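Local coordinates for protein endo-alpha-mannosidase (PDB 4ACY) that acts as a family GH99 endo-alpha-mannosidase, hydrolysing internal alpha-mannosidic linkages, probably in mannose-containing glycans related to eukaryotic N-glycans, at residues 200-208 and 235-243; 258-267 and 310-319. One frame throughout, in Å; residues are numbered along the deposited sequence.

In the fold
Both contacts lie in the helical layer around a closed, parallel eight-stranded barrel, the TIM-barrel fold of GH99. Interaction 1 joins the helices that follow strands 189-192 and 223-227. Interaction 2 joins those that follow strands 244-246 and 276-281. The two pairings share no helix, and residues 235-243 lead into the strand that precedes residues 258-267. Their centres are 24 Å apart, and their nearest atoms are about 8 Å apart without touching. The centres lie 22 Å and 18 Å from the centre of the chain. In TIM-barrel enzymes the active site sits at the C-terminal ends of the strands. Both contacts are packing within the outer layer.

Interaction 1: residues 200-208 and 235-243; sequences PAEWAKLFA and PDIETACMD
Two groups meet Pro200 O. Ala204 N bonds to it within helix 200-207, and Ala240 CA makes a CA-H...O contact across the interface at 3.5 Å, nearly straight, with 162° at the hydrogen. No hydrogen bond joins the two segments directly; across the interface the contact is mostly apolar. Pro200 turns its CB toward residues 235-243. This CB lies 3.7 Å from Thr239 CG2, and Pro200 CG reaches Asp236 CB.

The backbones come close where Pro200 and Ala240 meet. Ala240 CB touches Trp203 CB at 3.7 Å, while Ala240 O lies at the edge of the Phe207 ring, near its plane. These are neighbouring outer helices of a TIM barrel, following strands 189-192 and 223-227. Cys241 has positive phi, and two backbone bonds run back from this turn, a Schellman motif. Cys241 CB packs 3.8 Å from Phe207 CB, and Cys241 SG reaches Ala208 CB at 3.7 Å.

Beyond this turn, selenomethionine Met242 reaches back to the aromatic pair. Its chain bends at chi3 (130°), which brings methyl CE over one face of the Trp203 indole. CE sits 4.3 Å from the centroid of the five-membered ring, only 6° off the ring normal, a CH-pi contact. SE lies above the same ring at 5.2 Å, a more distant Met-aromatic contact. Met242 CG also meets Phe207 CD2 at 4.0 Å. The indole NE1 is bonded to Ser195 O, and the Phe207 ring stacks with Phe224. Arg216 bonds to both Phe207 O and Cys241 O, linking the two segments from outside.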
loop_
_atom_site.group_PDB
_atom_site.type_symbol
_atom_site.label_atom_id
_atom_site.label_comp_id
_atom_site.label_asym_id
_atom_site.label_seq_id
_atom_site.Cartn_x
_atom_site.Cartn_y
_atom_site.Cartn_z
ATOM N N PRO A 200 -15.610 -9.801 12.864
ATOM C CA PRO A 200 -14.539 -10.361 13.710
ATOM C C PRO A 200 -14.725 -11.856 14.028
ATOM O O PRO A 200 -13.753 -12.623 14.016
ATOM C CB PRO A 200 -14.626 -9.519 14.984
ATOM C CG PRO A 200 -15.233 -8.215 14.530
ATOM C CD PRO A 200 -16.216 -8.597 13.467
ATOM N N ALA A 201 -15.963 -12.277 14.280
ATOM C CA ALA A 201 -16.224 -13.679 14.612
ATOM C C ALA A 201 -15.898 -14.628 13.460
ATOM O O ALA A 201 -15.506 -15.772 13.688
ATOM C CB ALA A 201 -17.669 -13.867 15.085
ATOM N N GLU A 202 -16.063 -14.151 12.224
ATOM C CA GLU A 202 -15.681 -14.910 11.042
ATOM C C GLU A 202 -14.158 -14.982 10.886
ATOM O O GLU A 202 -13.619 -16.052 10.589
ATOM C CB GLU A 202 -16.334 -14.339 9.778
ATOM C CG GLU A 202 -17.878 -14.427 9.763
ATOM C CD GLU A 202 -18.394 -15.784 10.190
ATOM O OE1 GLU A 202 -17.974 -16.800 9.597
ATOM O OE2 GLU A 202 -19.225 -15.838 11.126
ATOM N N TRP A 203 -13.477 -13.857 11.106
ATOM C CA TRP A 203 -12.004 -13.837 11.098
ATOM C C TRP A 203 -11.436 -14.799 12.150
ATOM O O TRP A 203 -10.426 -15.455 11.910
ATOM C CB TRP A 203 -11.450 -12.438 11.370
ATOM C CG TRP A 203 -11.533 -11.485 10.207
ATOM C CD1 TRP A 203 -12.150 -10.262 10.195
ATOM C CD2 TRP A 203 -10.958 -11.657 8.905
ATOM N NE1 TRP A 203 -12.000 -9.661 8.959
ATOM C CE2 TRP A 203 -11.274 -10.497 8.150
ATOM C CE3 TRP A 203 -10.205 -12.677 8.294
ATOM C CZ2 TRP A 203 -10.862 -10.336 6.829
ATOM C CZ3 TRP A 203 -9.800 -12.511 6.974
ATOM C CH2 TRP A 203 -10.146 -11.353 6.253
ATOM N N ALA A 204 -12.089 -14.867 13.310
ATOM C CA ALA A 204 -11.619 -15.708 14.422
ATOM C C ALA A 204 -11.515 -17.184 14.038
ATOM O O ALA A 204 -10.657 -17.903 14.555
ATOM C CB ALA A 204 -12.496 -15.515 15.654
ATOM N N LYS A 205 -12.366 -17.630 13.116
ATOM C CA LYS A 205 -12.299 -19.006 12.610
ATOM C C LYS A 205 -10.958 -19.300 11.940
ATOM O O LYS A 205 -10.490 -20.438 11.920
ATOM C CB LYS A 205 -13.434 -19.269 11.623
ATOM C CG LYS A 205 -14.806 -19.234 12.276
ATOM C CD LYS A 205 -15.902 -19.319 11.243
ATOM C CE LYS A 205 -17.248 -19.510 11.919
ATOM N NZ LYS A 205 -18.320 -19.452 10.883
ATOM N N LEU A 206 -10.369 -18.255 11.371
ATOM C CA LEU A 206 -9.104 -18.341 10.660
ATOM C C LEU A 206 -7.904 -18.000 11.558
ATOM O O LEU A 206 -6.834 -18.603 11.411
ATOM C CB LEU A 206 -9.140 -17.389 9.444
ATOM C CG LEU A 206 -7.907 -17.358 8.550
ATOM C CD1 LEU A 206 -7.727 -18.725 7.921
ATOM C CD2 LEU A 206 -8.038 -16.273 7.469
ATOM N N PHE A 207 -8.086 -17.060 12.489
ATOM C CA PHE A 207 -6.956 -16.488 13.234
ATOM C C PHE A 207 -6.880 -16.843 14.730
ATOM O O PHE A 207 -5.856 -16.601 15.362
ATOM C CB PHE A 207 -6.909 -14.959 13.073
ATOM C CG PHE A 207 -6.673 -14.486 11.662
ATOM C CD1 PHE A 207 -5.758 -15.126 10.828
ATOM C CD2 PHE A 207 -7.352 -13.361 11.180
ATOM C CE1 PHE A 207 -5.531 -14.668 9.526
ATOM C CE2 PHE A 207 -7.125 -12.900 9.878
ATOM C CZ PHE A 207 -6.224 -13.559 9.053
ATOM N N ALA A 208 -7.961 -17.366 15.309
ATOM C CA ALA A 208 -7.897 -17.883 16.688
ATOM C C ALA A 208 -7.172 -19.223 16.693
ATOM O O ALA A 208 -7.289 -20.005 15.749
ATOM C CB ALA A 208 -9.294 -18.026 17.290
ATOM N N PRO A 235 -10.924 -2.837 19.548
ATOM C CA PRO A 235 -11.258 -4.157 20.106
ATOM C C PRO A 235 -11.626 -5.217 19.065
ATOM O O PRO A 235 -11.452 -6.416 19.328
ATOM C CB PRO A 235 -12.469 -3.859 21.008
ATOM C CG PRO A 235 -12.238 -2.476 21.462
ATOM C CD PRO A 235 -11.611 -1.753 20.284
ATOM N N ASP A 236 -12.119 -4.793 17.893
ATOM C CA ASP A 236 -12.455 -5.751 16.838
ATOM C C ASP A 236 -11.205 -6.470 16.344
ATOM O O ASP A 236 -11.290 -7.604 15.905
ATOM C CB ASP A 236 -13.164 -5.090 15.650
ATOM C CG ASP A 236 -14.539 -4.550 16.004
ATOM O OD1 ASP A 236 -15.090 -4.932 17.051
ATOM O OD2 ASP A 236 -15.062 -3.725 15.223
ATOM N N ILE A 237 -10.059 -5.791 16.391
ATOM C CA ILE A 237 -8.780 -6.423 16.032
ATOM C C ILE A 237 -8.520 -7.612 16.960
ATOM O O ILE A 237 -8.108 -8.682 16.514
ATOM C CB ILE A 237 -7.584 -5.420 16.067
ATOM C CG1 ILE A 237 -7.778 -4.283 15.043
ATOM C CG2 ILE A 237 -6.241 -6.156 15.882
ATOM C CD1 ILE A 237 -7.965 -4.742 13.578
ATOM N N GLU A 238 -8.803 -7.417 18.246
ATOM C CA GLU A 238 -8.576 -8.441 19.255
ATOM C C GLU A 238 -9.575 -9.599 19.105
ATOM O O GLU A 238 -9.193 -10.771 19.154
ATOM C CB GLU A 238 -8.617 -7.807 20.657
ATOM C CG GLU A 238 -8.489 -8.804 21.791
ATOM C CD GLU A 238 -7.763 -8.260 23.012
ATOM O OE1 GLU A 238 -7.831 -7.041 23.299
ATOM O OE2 GLU A 238 -7.115 -9.080 23.695
ATOM N N THR A 239 -10.847 -9.271 18.901
ATOM C CA THR A 239 -11.880 -10.280 18.690
ATOM C C THR A 239 -11.620 -11.104 17.429
ATOM O O THR A 239 -11.886 -12.309 17.390
ATOM C CB THR A 239 -13.273 -9.630 18.614
ATOM O OG1 THR A 239 -13.479 -8.860 19.802
ATOM C CG2 THR A 239 -14.363 -10.690 18.483
ATOM N N ALA A 240 -11.098 -10.438 16.400
ATOM C CA ALA A 240 -10.762 -11.107 15.150
ATOM C C ALA A 240 -9.501 -11.966 15.281
ATOM O O ALA A 240 -9.192 -12.748 14.382
ATOM C CB ALA A 240 -10.577 -10.071 14.036
ATOM N N CYS A 241 -8.779 -11.800 16.389
ATOM C CA CYS A 241 -7.519 -12.512 16.653
ATOM C C CYS A 241 -6.412 -12.153 15.660
ATOM O O CYS A 241 -5.506 -12.948 15.399
ATOM C CB CYS A 241 -7.727 -14.033 16.715
ATOM S SG CYS A 241 -8.762 -14.508 18.123
HETATM N N MSE A 242 -6.486 -10.941 15.119
HETATM C CA MSE A 242 -5.418 -10.439 14.275
HETATM C C MSE A 242 -4.234 -10.023 15.116
HETATM O O MSE A 242 -4.363 -9.779 16.317
HETATM C CB MSE A 242 -5.913 -9.263 13.453
HETATM C CG MSE A 242 -7.041 -9.660 12.608
HETATM SE SE MSE A 242 -7.923 -8.100 11.898
HETATM C CE MSE A 242 -7.815 -8.864 10.171
ATOM N N ASP A 243 -3.080 -9.916 14.471
ATOM C CA ASP A 243 -1.840 -9.572 15.158
ATOM C C ASP A 243 -1.592 -8.086 15.255
ATOM O O ASP A 243 -0.730 -7.641 16.023
ATOM C CB ASP A 243 -0.681 -10.253 14.445
ATOM C CG ASP A 243 -0.864 -11.737 14.403
ATOM O OD1 ASP A 243 -0.541 -12.389 15.424
ATOM O OD2 ASP A 243 -1.369 -12.252 13.387
#

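Interaction 2: residues 258-267 and 310-319; sequences STPANWKSMQ and MYKAAIESGA
Trp263 points its six-membered ring edge-on at the helix of residues 310-316. The two helices belong to the outer layer of the (beta/alpha)8 barrel, following strands 244-246 and 276-281. Their short axes pass 9.6 Å apart at 29°, running in broadly the same direction.

Trp263 CG stands beside the backbone N, anti to the carbonyl carbon (chi1 -71°). Together with a small chi2, this turns the CE3, CZ3 and CH2 edge toward residues 310-319. CE3 comes within 3.5 Å of Ala314 N, which lies at the ring edge, in its plane. CZ3 touches Ala314 CB at 3.7 Å. Pro260 CA covers the centre of one indole face, and NE1 is tied to Ala257 O. Phe277 of strand 276-281 makes an edge-to-face contact with the indole.

Selenomethionine Met310 is extended, with CG anti to its backbone N, and crosses the indole at about a right angle. Both its CG and its CE lie 3.8 Å from Trp263 CH2. Next to it, Pro260 CB packs on Ala313 CB at 3.7 Å.

At the other end, Lys264 lays its extended chain past Glu316 and Ser317, and its CE meets Glu316 O. Gln267 folds at chi2 (62°). Its CG comes to 3.1 Å from Ser317 O. NE2 lies near Gly318 O at an angle too poor for a hydrogen bond, and OE1 lies against Ala319 CA. Ser317 CB rests on Trp263 CB, and OG sits between the backbone N and the carbonyl carbon. There it donates to Ala314 O at 2.7 Å. It accepts from Ala319 N at 3.2 Å, forming an ST turn.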
loop_
_atom_site.group_PDB
_atom_site.type_symbol
_atom_site.label_atom_id
_atom_site.label_comp_id
_atom_site.label_asym_id
_atom_site.label_seq_id
_atom_site.Cartn_x
_atom_site.Cartn_y
_atom_site.Cartn_z
ATOM N N SER A 258 -6.852 7.431 10.309
ATOM C CA SER A 258 -5.869 8.134 9.471
ATOM C C SER A 258 -5.769 9.601 9.847
ATOM O O SER A 258 -5.411 10.439 9.029
ATOM C CB SER A 258 -6.171 7.977 7.978
ATOM O OG SER A 258 -7.427 8.541 7.646
ATOM N N THR A 259 -6.101 9.887 11.104
ATOM C CA THR A 259 -5.913 11.195 11.702
ATOM C C THR A 259 -4.686 11.091 12.626
ATOM O O THR A 259 -4.766 10.434 13.666
ATOM C CB THR A 259 -7.153 11.574 12.527
ATOM O OG1 THR A 259 -8.330 11.529 11.696
ATOM C CG2 THR A 259 -6.988 12.941 13.125
ATOM N N PRO A 260 -3.548 11.706 12.234
ATOM C CA PRO A 260 -2.293 11.489 12.982
ATOM C C PRO A 260 -2.324 11.864 14.465
ATOM O O PRO A 260 -1.578 11.281 15.260
ATOM C CB PRO A 260 -1.279 12.340 12.219
ATOM C CG PRO A 260 -1.773 12.263 10.790
ATOM C CD PRO A 260 -3.290 12.313 10.909
ATOM N N ALA A 261 -3.189 12.806 14.831
ATOM C CA ALA A 261 -3.362 13.183 16.238
ATOM C C ALA A 261 -3.726 11.997 17.119
ATOM O O ALA A 261 -3.484 12.031 18.329
ATOM C CB ALA A 261 -4.421 14.275 16.372
ATOM N N ASN A 262 -4.304 10.952 16.522
ATOM C CA ASN A 262 -4.729 9.773 17.274
ATOM C C ASN A 262 -3.674 8.672 17.348
ATOM O O ASN A 262 -3.879 7.670 18.027
ATOM C CB ASN A 262 -6.025 9.195 16.704
ATOM C CG ASN A 262 -7.176 10.179 16.790
ATOM O OD1 ASN A 262 -7.317 10.878 17.791
ATOM N ND2 ASN A 262 -7.991 10.259 15.732
ATOM N N TRP A 263 -2.560 8.864 16.652
ATOM C CA TRP A 263 -1.549 7.813 16.534
ATOM C C TRP A 263 -0.831 7.432 17.838
ATOM O O TRP A 263 -0.626 6.248 18.100
ATOM C CB TRP A 263 -0.569 8.122 15.405
ATOM C CG TRP A 263 -1.206 7.982 14.036
ATOM C CD1 TRP A 263 -2.433 7.464 13.752
ATOM C CD2 TRP A 263 -0.612 8.321 12.778
ATOM N NE1 TRP A 263 -2.655 7.479 12.392
ATOM C CE2 TRP A 263 -1.547 7.992 11.768
ATOM C CE3 TRP A 263 0.619 8.869 12.405
ATOM C CZ2 TRP A 263 -1.290 8.201 10.394
ATOM C CZ3 TRP A 263 0.875 9.090 11.035
ATOM C CH2 TRP A 263 -0.074 8.738 10.055
ATOM N N LYS A 264 -0.457 8.411 18.656
ATOM C CA LYS A 264 0.122 8.092 19.975
ATOM C C LYS A 264 -0.802 7.205 20.825
ATOM O O LYS A 264 -0.368 6.193 21.392
ATOM C CB LYS A 264 0.517 9.365 20.731
ATOM C CG LYS A 264 1.770 10.008 20.186
ATOM C CD LYS A 264 2.226 11.172 21.069
ATOM C CE LYS A 264 3.516 11.773 20.537
ATOM N NZ LYS A 264 4.051 12.838 21.432
ATOM N N SER A 265 -2.075 7.574 20.888
ATOM C CA SER A 265 -3.079 6.801 21.632
ATOM C C SER A 265 -3.281 5.386 21.055
ATOM O O SER A 265 -3.437 4.416 21.791
ATOM C CB SER A 265 -4.387 7.598 21.706
ATOM O OG SER A 265 -5.441 6.833 22.264
HETATM N N MSE A 266 -3.265 5.262 19.733
HETATM C CA MSE A 266 -3.436 3.955 19.109
HETATM C C MSE A 266 -2.241 3.047 19.389
HETATM O O MSE A 266 -2.408 1.844 19.645
HETATM C CB MSE A 266 -3.716 4.107 17.613
HETATM C CG MSE A 266 -5.112 4.652 17.357
HETATM SE SE MSE A 266 -5.346 5.408 15.577
HETATM C CE MSE A 266 -5.212 3.760 14.573
ATOM N N GLN A 267 -1.045 3.631 19.365
ATOM C CA GLN A 267 0.176 2.902 19.725
ATOM C C GLN A 267 0.104 2.425 21.170
ATOM O O GLN A 267 0.506 1.304 21.483
ATOM C CB GLN A 267 1.418 3.781 19.532
ATOM C CG GLN A 267 2.739 3.209 20.123
ATOM C CD GLN A 267 3.180 1.878 19.498
ATOM O OE1 GLN A 267 2.621 1.412 18.505
ATOM N NE2 GLN A 267 4.191 1.256 20.102
HETATM N N MSE A 310 3.263 14.309 8.341
HETATM C CA MSE A 310 2.643 13.005 8.552
HETATM C C MSE A 310 3.682 11.964 8.987
HETATM O O MSE A 310 3.427 11.166 9.896
HETATM C CB MSE A 310 1.898 12.538 7.295
HETATM C CG MSE A 310 0.893 11.431 7.574
HETATM SE SE MSE A 310 -0.326 11.238 6.084
HETATM C CE MSE A 310 -1.705 10.172 6.951
ATOM N N TYR A 311 4.844 11.981 8.339
ATOM C CA TYR A 311 5.892 11.012 8.668
ATOM C C TYR A 311 6.408 11.259 10.087
ATOM O O TYR A 311 6.586 10.318 10.855
ATOM C CB TYR A 311 7.024 11.058 7.636
ATOM C CG TYR A 311 7.598 9.705 7.250
ATOM C CD1 TYR A 311 8.062 8.812 8.223
ATOM C CD2 TYR A 311 7.708 9.333 5.904
ATOM C CE1 TYR A 311 8.616 7.574 7.866
ATOM C CE2 TYR A 311 8.259 8.090 5.533
ATOM C CZ TYR A 311 8.700 7.219 6.530
ATOM O OH TYR A 311 9.245 5.990 6.221
ATOM N N LYS A 312 6.602 12.531 10.439
ATOM C CA LYS A 312 7.026 12.884 11.795
ATOM C C LYS A 312 6.033 12.372 12.835
ATOM O O LYS A 312 6.437 11.809 13.854
ATOM C CB LYS A 312 7.247 14.398 11.939
ATOM C CG LYS A 312 7.746 14.847 13.336
ATOM C CD LYS A 312 9.065 14.163 13.736
ATOM C CE LYS A 312 9.833 14.975 14.780
ATOM N NZ LYS A 312 10.956 14.166 15.350
ATOM N N ALA A 313 4.739 12.545 12.573
ATOM C CA ALA A 313 3.693 12.015 13.464
ATOM C C ALA A 313 3.783 10.488 13.624
ATOM O O ALA A 313 3.612 9.963 14.723
ATOM C CB ALA A 313 2.313 12.413 12.970
ATOM N N ALA A 314 4.041 9.785 12.525
ATOM C CA ALA A 314 4.178 8.325 12.566
ATOM C C ALA A 314 5.373 7.907 13.425
ATOM O O ALA A 314 5.260 7.007 14.249
ATOM C CB ALA A 314 4.282 7.740 11.173
ATOM N N ILE A 315 6.503 8.588 13.262
ATOM C CA ILE A 315 7.699 8.275 14.052
ATOM C C ILE A 315 7.449 8.582 15.530
ATOM O O ILE A 315 7.746 7.757 16.399
ATOM C CB ILE A 315 8.937 9.031 13.526
ATOM C CG1 ILE A 315 9.330 8.506 12.133
ATOM C CG2 ILE A 315 10.124 8.906 14.505
ATOM C CD1 ILE A 315 10.298 9.412 11.407
ATOM N N GLU A 316 6.878 9.756 15.796
ATOM C CA GLU A 316 6.616 10.203 17.171
ATOM C C GLU A 316 5.583 9.358 17.919
ATOM O O GLU A 316 5.537 9.381 19.151
ATOM C CB GLU A 316 6.208 11.681 17.191
ATOM C CG GLU A 316 7.369 12.636 17.032
ATOM C CD GLU A 316 6.963 14.099 17.127
ATOM O OE1 GLU A 316 5.749 14.398 17.251
ATOM O OE2 GLU A 316 7.869 14.963 17.078
ATOM N N SER A 317 4.752 8.621 17.186
ATOM C CA SER A 317 3.761 7.748 17.816
ATOM C C SER A 317 4.423 6.629 18.614
ATOM O O SER A 317 3.810 6.075 19.527
ATOM C CB SER A 317 2.833 7.136 16.766
ATOM O OG SER A 317 3.497 6.114 16.037
ATOM N N GLY A 318 5.661 6.287 18.242
ATOM C CA GLY A 318 6.379 5.162 18.848
ATOM C C GLY A 318 6.145 3.816 18.159
ATOM O O GLY A 318 6.628 2.783 18.630
ATOM N N ALA A 319 5.411 3.821 17.043
ATOM C CA ALA A 319 5.181 2.604 16.256
ATOM C C ALA A 319 6.511 1.990 15.839
ATOM O O ALA A 319 7.491 2.713 15.619
ATOM C CB ALA A 319 4.347 2.911 15.029
#